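Local coordinates for protein D-alanyl-D-alanine carboxypeptidase (Streptococcus pneumoniae R6, PDB 1XP4) that probably trims the terminal D-alanine from peptidoglycan precursor peptides, acting as a serine-type D-Ala-D-Ala carboxypeptidase in cell-wall synthesis, at residues Ala22-Ile27 and Tyr314-Val319; Met244-Val249 and Asp272-Thr277; Val176-Ile181 and Gly360-Glu365; Thr206-Met209 and Met213-Tyr216. All blocks are in the same frame, centred on the assembly; numbering follows the deposited sequence.

In the fold
Contacts 1 and 3 tie the N-terminal, catalytic-family part of the chain to its C-terminal region; their centres lie about 12 Å apart, and their segments alternate along the sequence, with contact 4 and then contact 2 falling between the two halves of each. Contact 2, its centre about 10 Å from that of contact 1, belongs to the five-stranded sheet: strand 244-253 meets helix 262-277 on one face, while its Ile247 packs on Ala177, Arg178 and Ile181 of the helix used by contact 3. Contact 4 lies about 26 Å from contact 1 between centres, in the loop leading to strand 220-228. The interdomain junction is thus continuous with the sheet core, whereas contact 4 lies nearer the predicted active site.

Contact 1 of 4, residues Ala22-Ile27 and Tyr314-Val319; sequences ANTGKI and YLIERV
Lys26 NZ is held by two groups of the C-terminal region, a salt bridge to Asp353 OD2 and a hydrogen bond to Asp355 O, while the carbon chain behind it lies against Ile316. With its CG anti to the backbone N (chi1 176°), Lys26 runs out straight and turns only at the last bond (chi4 61°), which brings the ammonium group to its acceptors. The lysine chain and the isoleucine lie alongside one another, running in opposing senses: Lys26 CD is 3.5 Å from Ile316 CD1, and Lys26 CB lies 4.0 Å from the same methyl. Thr24 adds a looser touch, its OG1 4.2 Å from Ile316 CD1. That hydroxyl oxygen takes a weak bond from Lys26 N at 3.3 Å, inside the turn that leads into strand 26-31. Arg318 NH1 lies 6.2 Å from Lys26 NZ, but it has its own salt bridge to Asp355 OD1. Strand 26-31 is an outermost strand of the five-stranded sheet, and strand 313-318 pairs with strand 278-284, so the contact joins two separate sheets. The lysine serves both a buried apolar contact and a polar grip by Asp353 and Asp355 O, and the carboxylates probably offset the two neighbouring positive charges.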
loop_
_atom_site.group_PDB
_atom_site.type_symbol
_atom_site.label_atom_id
_atom_site.label_comp_id
_atom_site.label_asym_id
_atom_site.label_seq_id
_atom_site.Cartn_x
_atom_site.Cartn_y
_atom_site.Cartn_z
ATOM N N ALA A 22 -4.603 -1.365 -7.036
ATOM C CA ALA A 22 -4.621 -1.865 -5.663
ATOM C C ALA A 22 -5.235 -3.234 -5.444
ATOM O O ALA A 22 -4.557 -4.161 -4.990
ATOM C CB ALA A 22 -5.300 -0.861 -4.752
ATOM N N ASN A 23 -6.512 -3.371 -5.778
ATOM C CA ASN A 23 -7.196 -4.617 -5.538
ATOM C C ASN A 23 -6.586 -5.889 -6.117
ATOM O O ASN A 23 -6.401 -6.869 -5.385
ATOM C CB ASN A 23 -8.648 -4.502 -5.970
ATOM C CG ASN A 23 -9.502 -5.578 -5.356
ATOM O OD1 ASN A 23 -9.219 -6.034 -4.248
ATOM N ND2 ASN A 23 -10.556 -5.985 -6.054
ATOM N N THR A 24 -6.266 -5.900 -7.408
ATOM C CA THR A 24 -5.708 -7.114 -7.998
ATOM C C THR A 24 -4.188 -7.164 -8.033
ATOM O O THR A 24 -3.607 -8.214 -8.290
ATOM C CB THR A 24 -6.229 -7.336 -9.425
ATOM O OG1 THR A 24 -5.729 -6.306 -10.288
ATOM C CG2 THR A 24 -7.752 -7.312 -9.435
ATOM N N GLY A 25 -3.543 -6.034 -7.765
ATOM C CA GLY A 25 -2.094 -6.001 -7.786
ATOM C C GLY A 25 -1.546 -6.102 -9.197
ATOM O O GLY A 25 -0.359 -6.388 -9.397
ATOM N N LYS A 26 -2.411 -5.869 -10.179
ATOM C CA LYS A 26 -2.007 -5.930 -11.572
ATOM C C LYS A 26 -1.091 -4.759 -11.885
ATOM O O LYS A 26 -1.351 -3.624 -11.484
ATOM C CB LYS A 26 -3.226 -5.885 -12.488
ATOM C CG LYS A 26 -2.846 -5.853 -13.946
ATOM C CD LYS A 26 -4.042 -5.620 -14.853
ATOM C CE LYS A 26 -3.593 -5.407 -16.303
ATOM N NZ LYS A 26 -2.857 -6.590 -16.878
ATOM N N ILE A 27 -0.014 -5.036 -12.605
ATOM C CA ILE A 27 0.945 -3.998 -12.960
ATOM C C ILE A 27 0.499 -3.204 -14.192
ATOM O O ILE A 27 0.227 -3.773 -15.250
ATOM C CB ILE A 27 2.337 -4.620 -13.200
ATOM C CG1 ILE A 27 2.819 -5.283 -11.904
ATOM C CG2 ILE A 27 3.307 -3.561 -13.691
ATOM C CD1 ILE A 27 4.080 -6.105 -12.046
ATOM N N TYR A 314 -15.955 -5.751 -12.194
ATOM C CA TYR A 314 -15.238 -4.994 -13.215
ATOM C C TYR A 314 -13.853 -5.606 -13.421
ATOM O O TYR A 314 -13.333 -6.308 -12.548
ATOM C CB TYR A 314 -15.067 -3.524 -12.802
ATOM C CG TYR A 314 -16.344 -2.722 -12.722
ATOM C CD1 TYR A 314 -17.214 -2.857 -11.644
ATOM C CD2 TYR A 314 -16.674 -1.810 -13.724
ATOM C CE1 TYR A 314 -18.384 -2.100 -11.560
ATOM C CE2 TYR A 314 -17.841 -1.048 -13.654
ATOM C CZ TYR A 314 -18.690 -1.197 -12.568
ATOM O OH TYR A 314 -19.839 -0.440 -12.490
ATOM N N LEU A 315 -13.266 -5.329 -14.583
ATOM C CA LEU A 315 -11.935 -5.819 -14.929
ATOM C C LEU A 315 -11.156 -4.682 -15.565
ATOM O O LEU A 315 -11.742 -3.790 -16.179
ATOM C CB LEU A 315 -12.016 -6.956 -15.942
ATOM C CG LEU A 315 -12.798 -8.221 -15.612
ATOM C CD1 LEU A 315 -12.680 -9.133 -16.786
ATOM C CD2 LEU A 315 -12.264 -8.895 -14.368
ATOM N N ILE A 316 -9.836 -4.713 -15.413
ATOM C CA ILE A 316 -9.001 -3.693 -16.020
ATOM C C ILE A 316 -8.880 -4.077 -17.490
ATOM O O ILE A 316 -8.664 -5.242 -17.806
ATOM C CB ILE A 316 -7.593 -3.667 -15.410
ATOM C CG1 ILE A 316 -7.678 -3.582 -13.895
ATOM C CG2 ILE A 316 -6.827 -2.458 -15.931
ATOM C CD1 ILE A 316 -6.330 -3.429 -13.251
ATOM N N GLU A 317 -9.031 -3.109 -18.386
ATOM C CA GLU A 317 -8.931 -3.381 -19.815
ATOM C C GLU A 317 -8.196 -2.241 -20.514
ATOM O O GLU A 317 -8.504 -1.065 -20.301
ATOM C CB GLU A 317 -10.331 -3.551 -20.422
ATOM C CG GLU A 317 -10.346 -3.904 -21.911
ATOM C CD GLU A 317 -11.760 -3.976 -22.488
ATOM O OE1 GLU A 317 -12.552 -3.043 -22.231
ATOM O OE2 GLU A 317 -12.076 -4.954 -23.206
ATOM N N ARG A 318 -7.208 -2.587 -21.330
ATOM C CA ARG A 318 -6.681 -1.628 -22.250
ATOM C C ARG A 318 -7.791 -1.133 -23.205
ATOM O O ARG A 318 -8.787 -1.799 -23.470
ATOM C CB ARG A 318 -5.524 -2.278 -22.975
ATOM C CG ARG A 318 -4.224 -1.497 -22.834
ATOM C CD ARG A 318 -3.094 -2.134 -23.640
ATOM N NE ARG A 318 -1.828 -1.507 -23.306
ATOM C CZ ARG A 318 -1.062 -2.164 -22.432
ATOM N NH1 ARG A 318 -1.451 -3.314 -21.951
ATOM N NH2 ARG A 318 0.121 -1.670 -22.088
ATOM N N VAL A 319 -7.703 0.135 -23.616
ATOM C CA VAL A 319 -8.748 0.665 -24.487
ATOM C C VAL A 319 -8.334 0.641 -25.965
ATOM O O VAL A 319 -7.306 1.169 -26.345
ATOM C CB VAL A 319 -9.029 2.143 -24.104
ATOM C CG1 VAL A 319 -8.786 2.415 -22.624
ATOM C CG2 VAL A 319 -8.211 3.125 -24.915
#

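Contact 2 of 4, residues Met244-Val249 and Asp272-Thr277; sequences MRVITV and DYISST
Met244, present as selenomethionine, makes the close approach here: its CE lies 3.6 Å from Ile274 CG2, with the two side chains set nearly perpendicular. The methionine leaves the strand with CG anti to the backbone N and bends at its last torsion (chi3 88°), which turns the methyl onto the helix. Farther along the strand the fit relaxes. Val246 CG1 is 4.1 Å from Ile274 CD1, so the two branches of the isoleucine are shared between residues two apart on the strand, CG2 with the first and CD1 with the second. Thr248, next on the same face, makes no close contact with 272-277 and rests instead on Thr267, Leu270 and Met271, earlier turns of helix 262-277. Ile247 and Val249 point to the other face, where helix 170-183 packs; a sheet with helices on both faces is the layout of the penicillin-binding and beta-lactamase superfamily. Away from the strand the helix carries more polar groups, and Asp272 is exposed. Thr277 OG1 donates to Tyr273 O at 2.6 Å, coming from above the carbonyl plane, and also sits over one face of the Tyr273 ring, which stacks with Phe10. Across the strand-helix boundary only carbon atoms meet, one of them the selenomethionine methyl, consistent with cohesion by apolar burial, while polar groups of the last helical turns are satisfied by the helix's own carbonyls, as for Thr277, or by residues beyond it, as for Asp272 in its salt bridge with Arg217.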
loop_
_atom_site.group_PDB
_atom_site.type_symbol
_atom_site.label_atom_id
_atom_site.label_comp_id
_atom_site.label_asym_id
_atom_site.label_seq_id
_atom_site.Cartn_x
_atom_site.Cartn_y
_atom_site.Cartn_z
HETATM N N MSE A 244 -11.215 3.574 -10.251
HETATM C CA MSE A 244 -10.158 2.596 -9.999
HETATM C C MSE A 244 -9.071 3.082 -9.039
HETATM O O MSE A 244 -8.573 4.207 -9.159
HETATM C CB MSE A 244 -9.533 2.191 -11.338
HETATM C CG MSE A 244 -8.327 1.266 -11.264
HETATM SE SE MSE A 244 -7.701 0.776 -13.050
HETATM C CE MSE A 244 -6.483 2.227 -13.398
ATOM N N ARG A 245 -8.708 2.226 -8.085
ATOM C CA ARG A 245 -7.669 2.559 -7.114
ATOM C C ARG A 245 -6.298 2.169 -7.648
ATOM O O ARG A 245 -6.050 1.019 -8.019
ATOM C CB ARG A 245 -7.911 1.848 -5.788
ATOM C CG ARG A 245 -6.879 2.184 -4.742
ATOM C CD ARG A 245 -7.546 2.493 -3.421
ATOM N NE ARG A 245 -7.017 3.739 -2.880
ATOM C CZ ARG A 245 -7.713 4.580 -2.127
ATOM N NH1 ARG A 245 -8.975 4.309 -1.813
ATOM N NH2 ARG A 245 -7.153 5.711 -1.715
ATOM N N VAL A 246 -5.400 3.142 -7.667
ATOM C CA VAL A 246 -4.067 2.927 -8.176
ATOM C C VAL A 246 -3.029 3.219 -7.120
ATOM O O VAL A 246 -3.131 4.214 -6.403
ATOM C CB VAL A 246 -3.785 3.850 -9.382
ATOM C CG1 VAL A 246 -2.339 3.690 -9.834
ATOM C CG2 VAL A 246 -4.744 3.537 -10.525
ATOM N N ILE A 247 -2.042 2.335 -7.015
ATOM C CA ILE A 247 -0.946 2.542 -6.087
ATOM C C ILE A 247 0.227 2.927 -6.960
ATOM O O ILE A 247 0.547 2.251 -7.931
ATOM C CB ILE A 247 -0.597 1.293 -5.286
ATOM C CG1 ILE A 247 -1.777 0.908 -4.390
ATOM C CG2 ILE A 247 0.643 1.573 -4.438
ATOM C CD1 ILE A 247 -1.454 -0.185 -3.392
ATOM N N THR A 248 0.852 4.040 -6.600
ATOM C CA THR A 248 1.964 4.606 -7.343
ATOM C C THR A 248 3.258 4.653 -6.541
ATOM O O THR A 248 3.271 5.066 -5.377
ATOM C CB THR A 248 1.581 6.036 -7.810
ATOM O OG1 THR A 248 0.917 5.949 -9.074
ATOM C CG2 THR A 248 2.800 6.943 -7.925
ATOM N N VAL A 249 4.344 4.226 -7.175
ATOM C CA VAL A 249 5.625 4.344 -6.531
ATOM C C VAL A 249 6.612 5.009 -7.478
ATOM O O VAL A 249 6.981 4.501 -8.506
ATOM C CB VAL A 249 6.057 2.930 -6.198
ATOM C CG1 VAL A 249 7.348 2.959 -5.424
ATOM C CG2 VAL A 249 4.983 2.238 -5.366
ATOM N N ASP A 272 -1.973 10.314 -15.700
ATOM C CA ASP A 272 -2.610 10.737 -16.941
ATOM C C ASP A 272 -2.458 9.584 -17.924
ATOM O O ASP A 272 -3.355 9.299 -18.710
ATOM C CB ASP A 272 -1.938 11.988 -17.517
ATOM C CG ASP A 272 -2.387 13.270 -16.834
ATOM O OD1 ASP A 272 -3.605 13.524 -16.778
ATOM O OD2 ASP A 272 -1.518 14.037 -16.366
ATOM N N TYR A 273 -1.310 8.922 -17.869
ATOM C CA TYR A 273 -1.040 7.793 -18.748
ATOM C C TYR A 273 -1.988 6.651 -18.439
ATOM O O TYR A 273 -2.698 6.152 -19.319
ATOM C CB TYR A 273 0.396 7.308 -18.556
ATOM C CG TYR A 273 0.688 5.966 -19.199
ATOM C CD1 TYR A 273 0.695 5.819 -20.583
ATOM C CD2 TYR A 273 0.961 4.840 -18.416
ATOM C CE1 TYR A 273 0.965 4.591 -21.170
ATOM C CE2 TYR A 273 1.232 3.606 -18.997
ATOM C CZ TYR A 273 1.232 3.489 -20.373
ATOM O OH TYR A 273 1.479 2.267 -20.957
ATOM N N ILE A 274 -1.994 6.248 -17.175
ATOM C CA ILE A 274 -2.825 5.140 -16.719
ATOM C C ILE A 274 -4.314 5.281 -17.003
ATOM O O ILE A 274 -4.969 4.314 -17.397
ATOM C CB ILE A 274 -2.624 4.913 -15.221
ATOM C CG1 ILE A 274 -1.179 4.479 -14.977
ATOM C CG2 ILE A 274 -3.608 3.878 -14.709
ATOM C CD1 ILE A 274 -0.773 4.500 -13.535
ATOM N N SER A 275 -4.843 6.484 -16.806
ATOM C CA SER A 275 -6.259 6.732 -17.028
ATOM C C SER A 275 -6.654 6.814 -18.495
ATOM O O SER A 275 -7.806 6.556 -18.850
ATOM C CB SER A 275 -6.681 8.003 -16.302
ATOM O OG SER A 275 -6.585 7.802 -14.905
ATOM N N SER A 276 -5.714 7.174 -19.354
ATOM C CA SER A 276 -6.037 7.250 -20.763
ATOM C C SER A 276 -5.731 5.907 -21.431
ATOM O O SER A 276 -6.198 5.646 -22.537
ATOM C CB SER A 276 -5.229 8.363 -21.432
ATOM O OG SER A 276 -3.858 8.018 -21.521
ATOM N N THR A 277 -4.965 5.055 -20.748
ATOM C CA THR A 277 -4.569 3.746 -21.280
ATOM C C THR A 277 -5.388 2.543 -20.803
ATOM O O THR A 277 -5.525 1.556 -21.523
ATOM C CB THR A 277 -3.109 3.433 -20.923
ATOM O OG1 THR A 277 -2.271 4.520 -21.327
ATOM C CG2 THR A 277 -2.665 2.135 -21.600
#

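Contact 3 of 4, residues Val176-Ile181 and Gly360-Glu365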
loop_
_atom_site.group_PDB
_atom_site.type_symbol
_atom_site.label_atom_id
_atom_site.label_comp_id
_atom_site.label_asym_id
_atom_site.label_seq_id
_atom_site.Cartn_x
_atom_site.Cartn_y
_atom_site.Cartn_z
ATOM N N VAL A 176 4.242 -3.758 -0.372
ATOM C CA VAL A 176 4.057 -3.182 0.955
ATOM C C VAL A 176 2.832 -2.264 1.000
ATOM O O VAL A 176 1.928 -2.434 1.822
ATOM C CB VAL A 176 5.301 -2.368 1.371
ATOM C CG1 VAL A 176 5.020 -1.590 2.662
ATOM C CG2 VAL A 176 6.496 -3.312 1.544
ATOM N N ALA A 177 2.806 -1.279 0.116
ATOM C CA ALA A 177 1.683 -0.357 0.071
ATOM C C ALA A 177 0.375 -1.134 -0.096
ATOM O O ALA A 177 -0.605 -0.880 0.609
ATOM C CB ALA A 177 1.867 0.632 -1.075
ATOM N N ARG A 178 0.355 -2.094 -1.016
ATOM C CA ARG A 178 -0.865 -2.856 -1.231
ATOM C C ARG A 178 -1.311 -3.614 0.015
ATOM O O ARG A 178 -2.473 -3.518 0.420
ATOM C CB ARG A 178 -0.699 -3.835 -2.386
ATOM C CG ARG A 178 -1.995 -4.519 -2.759
ATOM C CD ARG A 178 -1.785 -5.637 -3.777
ATOM N NE ARG A 178 -3.043 -6.320 -4.071
ATOM C CZ ARG A 178 -3.205 -7.638 -4.022
ATOM N NH1 ARG A 178 -2.188 -8.426 -3.701
ATOM N NH2 ARG A 178 -4.393 -8.167 -4.259
ATOM N N ASN A 179 -0.401 -4.365 0.626
ATOM C CA ASN A 179 -0.758 -5.124 1.814
ATOM C C ASN A 179 -1.276 -4.228 2.930
ATOM O O ASN A 179 -2.216 -4.586 3.643
ATOM C CB ASN A 179 0.435 -5.931 2.309
ATOM C CG ASN A 179 0.829 -7.011 1.340
ATOM O OD1 ASN A 179 -0.003 -7.491 0.579
ATOM N ND2 ASN A 179 2.100 -7.410 1.365
ATOM N N LEU A 180 -0.663 -3.059 3.078
ATOM C CA LEU A 180 -1.090 -2.124 4.104
ATOM C C LEU A 180 -2.512 -1.613 3.835
ATOM O O LEU A 180 -3.393 -1.739 4.687
ATOM C CB LEU A 180 -0.117 -0.944 4.190
ATOM C CG LEU A 180 -0.536 0.160 5.168
ATOM C CD1 LEU A 180 -0.731 -0.421 6.549
ATOM C CD2 LEU A 180 0.512 1.248 5.193
ATOM N N ILE A 181 -2.737 -1.045 2.652
ATOM C CA ILE A 181 -4.050 -0.506 2.300
ATOM C C ILE A 181 -5.169 -1.547 2.326
ATOM O O ILE A 181 -6.271 -1.273 2.805
ATOM C CB ILE A 181 -4.025 0.145 0.905
ATOM C CG1 ILE A 181 -3.149 1.390 0.933
ATOM C CG2 ILE A 181 -5.434 0.506 0.464
ATOM C CD1 ILE A 181 -3.006 2.054 -0.431
ATOM N N GLY A 360 3.580 -8.726 -14.759
ATOM C CA GLY A 360 2.134 -8.871 -14.774
ATOM C C GLY A 360 1.448 -8.429 -13.496
ATOM O O GLY A 360 0.728 -7.426 -13.474
ATOM N N TYR A 361 1.676 -9.189 -12.428
ATOM C CA TYR A 361 1.080 -8.912 -11.130
ATOM C C TYR A 361 2.119 -8.942 -10.012
ATOM O O TYR A 361 3.121 -9.653 -10.108
ATOM C CB TYR A 361 -0.007 -9.948 -10.835
ATOM C CG TYR A 361 -1.245 -9.820 -11.690
ATOM C CD1 TYR A 361 -1.219 -10.125 -13.048
ATOM C CD2 TYR A 361 -2.436 -9.351 -11.141
ATOM C CE1 TYR A 361 -2.354 -9.960 -13.842
ATOM C CE2 TYR A 361 -3.571 -9.183 -11.916
ATOM C CZ TYR A 361 -3.527 -9.484 -13.265
ATOM O OH TYR A 361 -4.652 -9.282 -14.031
ATOM N N ILE A 362 1.882 -8.167 -8.952
ATOM C CA ILE A 362 2.795 -8.146 -7.810
ATOM C C ILE A 362 2.374 -9.219 -6.807
ATOM O O ILE A 362 2.817 -9.231 -5.661
ATOM C CB ILE A 362 2.796 -6.775 -7.083
ATOM C CG1 ILE A 362 1.384 -6.430 -6.602
ATOM C CG2 ILE A 362 3.351 -5.702 -8.002
ATOM C CD1 ILE A 362 1.350 -5.310 -5.575
ATOM N N THR A 363 1.502 -10.114 -7.252
ATOM C CA THR A 363 1.005 -11.208 -6.428
ATOM C C THR A 363 0.934 -12.449 -7.316
ATOM O O THR A 363 0.688 -12.338 -8.513
ATOM C CB THR A 363 -0.399 -10.868 -5.855
ATOM O OG1 THR A 363 -0.895 -11.974 -5.097
ATOM C CG2 THR A 363 -1.374 -10.553 -6.966
ATOM N N THR A 364 1.160 -13.627 -6.749
ATOM C CA THR A 364 1.121 -14.846 -7.548
ATOM C C THR A 364 -0.307 -15.203 -7.910
ATOM O O THR A 364 -0.544 -16.138 -8.673
ATOM C CB THR A 364 1.701 -16.041 -6.799
ATOM O OG1 THR A 364 0.705 -16.575 -5.920
ATOM C CG2 THR A 364 2.902 -15.620 -5.983
ATOM N N GLU A 365 -1.259 -14.461 -7.353
ATOM C CA GLU A 365 -2.661 -14.719 -7.617
ATOM C C GLU A 365 -3.215 -13.821 -8.687
ATOM O O GLU A 365 -2.950 -12.620 -8.713
ATOM C CB GLU A 365 -3.498 -14.517 -6.366
ATOM C CG GLU A 365 -3.030 -15.295 -5.165
ATOM C CD GLU A 365 -4.059 -15.284 -4.060
ATOM O OE1 GLU A 365 -5.082 -15.993 -4.212
ATOM O OE2 GLU A 365 -3.850 -14.559 -3.057
HETATM O O HOH W 1 -3.685 -11.432 -3.169
#
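The junction between the catalytic-family domain and the C-terminal domain is crossed here by Arg178 of helix 170-183, which reaches over Ile362 and Thr363 of the loop before strand 368-373. CG anti to the backbone N (chi1 -173°) sends the extended arginine chain out from the helix toward the loop; its methylenes meet Ile362 and its guanidinium Thr363. Along the way Arg178 CD lies 3.6 Å from Ile362 CD1, and Arg178 CB is 4.1 Å from that methyl. Ile362 CG1 sits between the backbone N and the carbonyl carbon (chi1 58°), an orientation that presents CD1 to the arginine chain. Farther out, Arg178 NH1 comes within 3.7 Å of Thr363 CB, the arginine passing roughly perpendicular to the threonine side chain. NE and NH2 of the guanidinium are taken by Ala22 O and Asn23 O, and these bonds probably hold the flat group in place. A water at the guanidinium edge joins the remaining polar groups: it accepts weakly from Arg178 NH1 at 3.4 Å, donates to Glu365 OE2 at 3.1 Å, and has a weak link of 3.4 Å to Thr363 OG1. Glu365 OE2 is 6.4 Å from Arg178 NH1, too far for a direct ion pair; the water bridges them, weakly on the arginine side. Together with the backbone bonds of Gly360 and Ile362 to Ile27 and Gly25, this belongs to the interdomain boundary of a two-domain carboxypeptidase of the PBP5 type.

Contact 4 of 4, residues Thr206-Met209 and Met213-Tyr216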
loop_
_atom_site.group_PDB
_atom_site.type_symbol
_atom_site.label_atom_id
_atom_site.label_comp_id
_atom_site.label_asym_id
_atom_site.label_seq_id
_atom_site.Cartn_x
_atom_site.Cartn_y
_atom_site.Cartn_z
ATOM N N THR A 206 3.271 16.176 4.100
ATOM C CA THR A 206 4.342 16.375 3.135
ATOM C C THR A 206 3.802 15.991 1.768
ATOM O O THR A 206 4.485 16.134 0.750
ATOM C CB THR A 206 5.550 15.470 3.431
ATOM O OG1 THR A 206 5.117 14.104 3.454
ATOM C CG2 THR A 206 6.180 15.828 4.758
ATOM N N ASN A 207 2.572 15.488 1.759
ATOM C CA ASN A 207 1.921 15.068 0.529
ATOM C C ASN A 207 1.206 16.271 -0.066
ATOM O O ASN A 207 0.140 16.663 0.403
ATOM C CB ASN A 207 0.912 13.961 0.828
ATOM C CG ASN A 207 0.352 13.329 -0.428
ATOM O OD1 ASN A 207 0.269 13.970 -1.475
ATOM N ND2 ASN A 207 -0.051 12.069 -0.326
ATOM N N TYR A 208 1.789 16.850 -1.105
ATOM C CA TYR A 208 1.203 18.016 -1.744
ATOM C C TYR A 208 0.164 17.773 -2.832
ATOM O O TYR A 208 -0.159 18.674 -3.599
ATOM C CB TYR A 208 2.321 18.908 -2.262
ATOM C CG TYR A 208 3.055 19.546 -1.118
ATOM C CD1 TYR A 208 2.361 20.276 -0.160
ATOM C CD2 TYR A 208 4.431 19.424 -0.980
ATOM C CE1 TYR A 208 3.012 20.870 0.902
ATOM C CE2 TYR A 208 5.095 20.020 0.085
ATOM C CZ TYR A 208 4.372 20.744 1.019
ATOM O OH TYR A 208 5.004 21.375 2.065
HETATM N N MSE A 209 -0.370 16.560 -2.894
HETATM C CA MSE A 209 -1.399 16.251 -3.876
HETATM C C MSE A 209 -2.752 16.138 -3.175
HETATM O O MSE A 209 -3.759 15.773 -3.787
HETATM C CB MSE A 209 -1.069 14.952 -4.609
HETATM C CG MSE A 209 0.097 15.091 -5.562
HETATM SE SE MSE A 209 0.597 13.429 -6.373
HETATM C CE MSE A 209 -0.456 13.562 -7.976
HETATM N N MSE A 213 -3.825 21.783 -1.390
HETATM C CA MSE A 213 -2.370 21.899 -1.513
HETATM C C MSE A 213 -1.880 22.213 -2.919
HETATM O O MSE A 213 -2.574 21.982 -3.902
HETATM C CB MSE A 213 -1.715 20.603 -1.033
HETATM C CG MSE A 213 -2.248 20.111 0.301
HETATM SE SE MSE A 213 -1.200 20.621 1.835
HETATM C CE MSE A 213 -0.144 22.054 1.108
ATOM N N PRO A 214 -0.656 22.734 -3.027
ATOM C CA PRO A 214 -0.029 23.099 -4.298
ATOM C C PRO A 214 -0.174 22.111 -5.448
ATOM O O PRO A 214 -0.690 22.465 -6.501
ATOM C CB PRO A 214 1.429 23.308 -3.905
ATOM C CG PRO A 214 1.294 23.932 -2.565
ATOM C CD PRO A 214 0.245 23.049 -1.905
ATOM N N ALA A 215 0.279 20.879 -5.249
ATOM C CA ALA A 215 0.226 19.875 -6.304
ATOM C C ALA A 215 -1.005 18.987 -6.274
ATOM O O ALA A 215 -0.951 17.831 -6.698
ATOM C CB ALA A 215 1.487 19.024 -6.255
ATOM N N TYR A 216 -2.111 19.536 -5.784
ATOM C CA TYR A 216 -3.385 18.820 -5.692
ATOM C C TYR A 216 -3.769 18.091 -6.978
ATOM O O TYR A 216 -3.558 18.598 -8.080
ATOM C CB TYR A 216 -4.505 19.799 -5.347
ATOM C CG TYR A 216 -5.897 19.203 -5.386
ATOM C CD1 TYR A 216 -6.447 18.579 -4.265
ATOM C CD2 TYR A 216 -6.659 19.246 -6.552
ATOM C CE1 TYR A 216 -7.721 18.013 -4.304
ATOM C CE2 TYR A 216 -7.933 18.681 -6.601
ATOM C CZ TYR A 216 -8.456 18.067 -5.476
ATOM O OH TYR A 216 -9.709 17.500 -5.531
#
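Tyr208 receives Met213, modelled as selenomethionine, at the edge of its ring. The methionine folds back on itself through two bends (chi2 -96°, chi3 17°), which bring its methyl into the ring plane: Met213 CE is 3.3 Å from Tyr208 CD1. Its SE stands 5.3 Å from the centroid of the Tyr208 ring and 76° off the ring normal, a Met-aromatic contact made at the edge. Pro214 approaches the same corner of the ring obliquely, with Pro214 CD 3.9 Å from Tyr208 CD1. Tyr261, whose ring meets that of Tyr208, and Phe264 of helix 262-277 add aromatic neighbours. At the root of the tyrosine, Tyr208 CB faces Ala215 CB at 4.1 Å.

Both segments belong to the loop between strand 201-204 and strand 220-228, the strand that holds Lys224, predicted to bind substrate; the side chains of Asn207 and Lys224 are about 7 Å apart. Two local turns shape the loop. Asn207 OD1 accepts from Met209 N at 3.0 Å and so closes an Asx turn, the donor tilted only slightly from the amide's carbonyl plane. Residues Met213 to Tyr216 form a type I beta turn, with Tyr216 N bonded to Met213 O at 3.1 Å.

Met209, also selenomethionine, sends its chain away from the turn toward Phe264 and Phe235, yet its CG remains 4.2 Å from Ala215 CB.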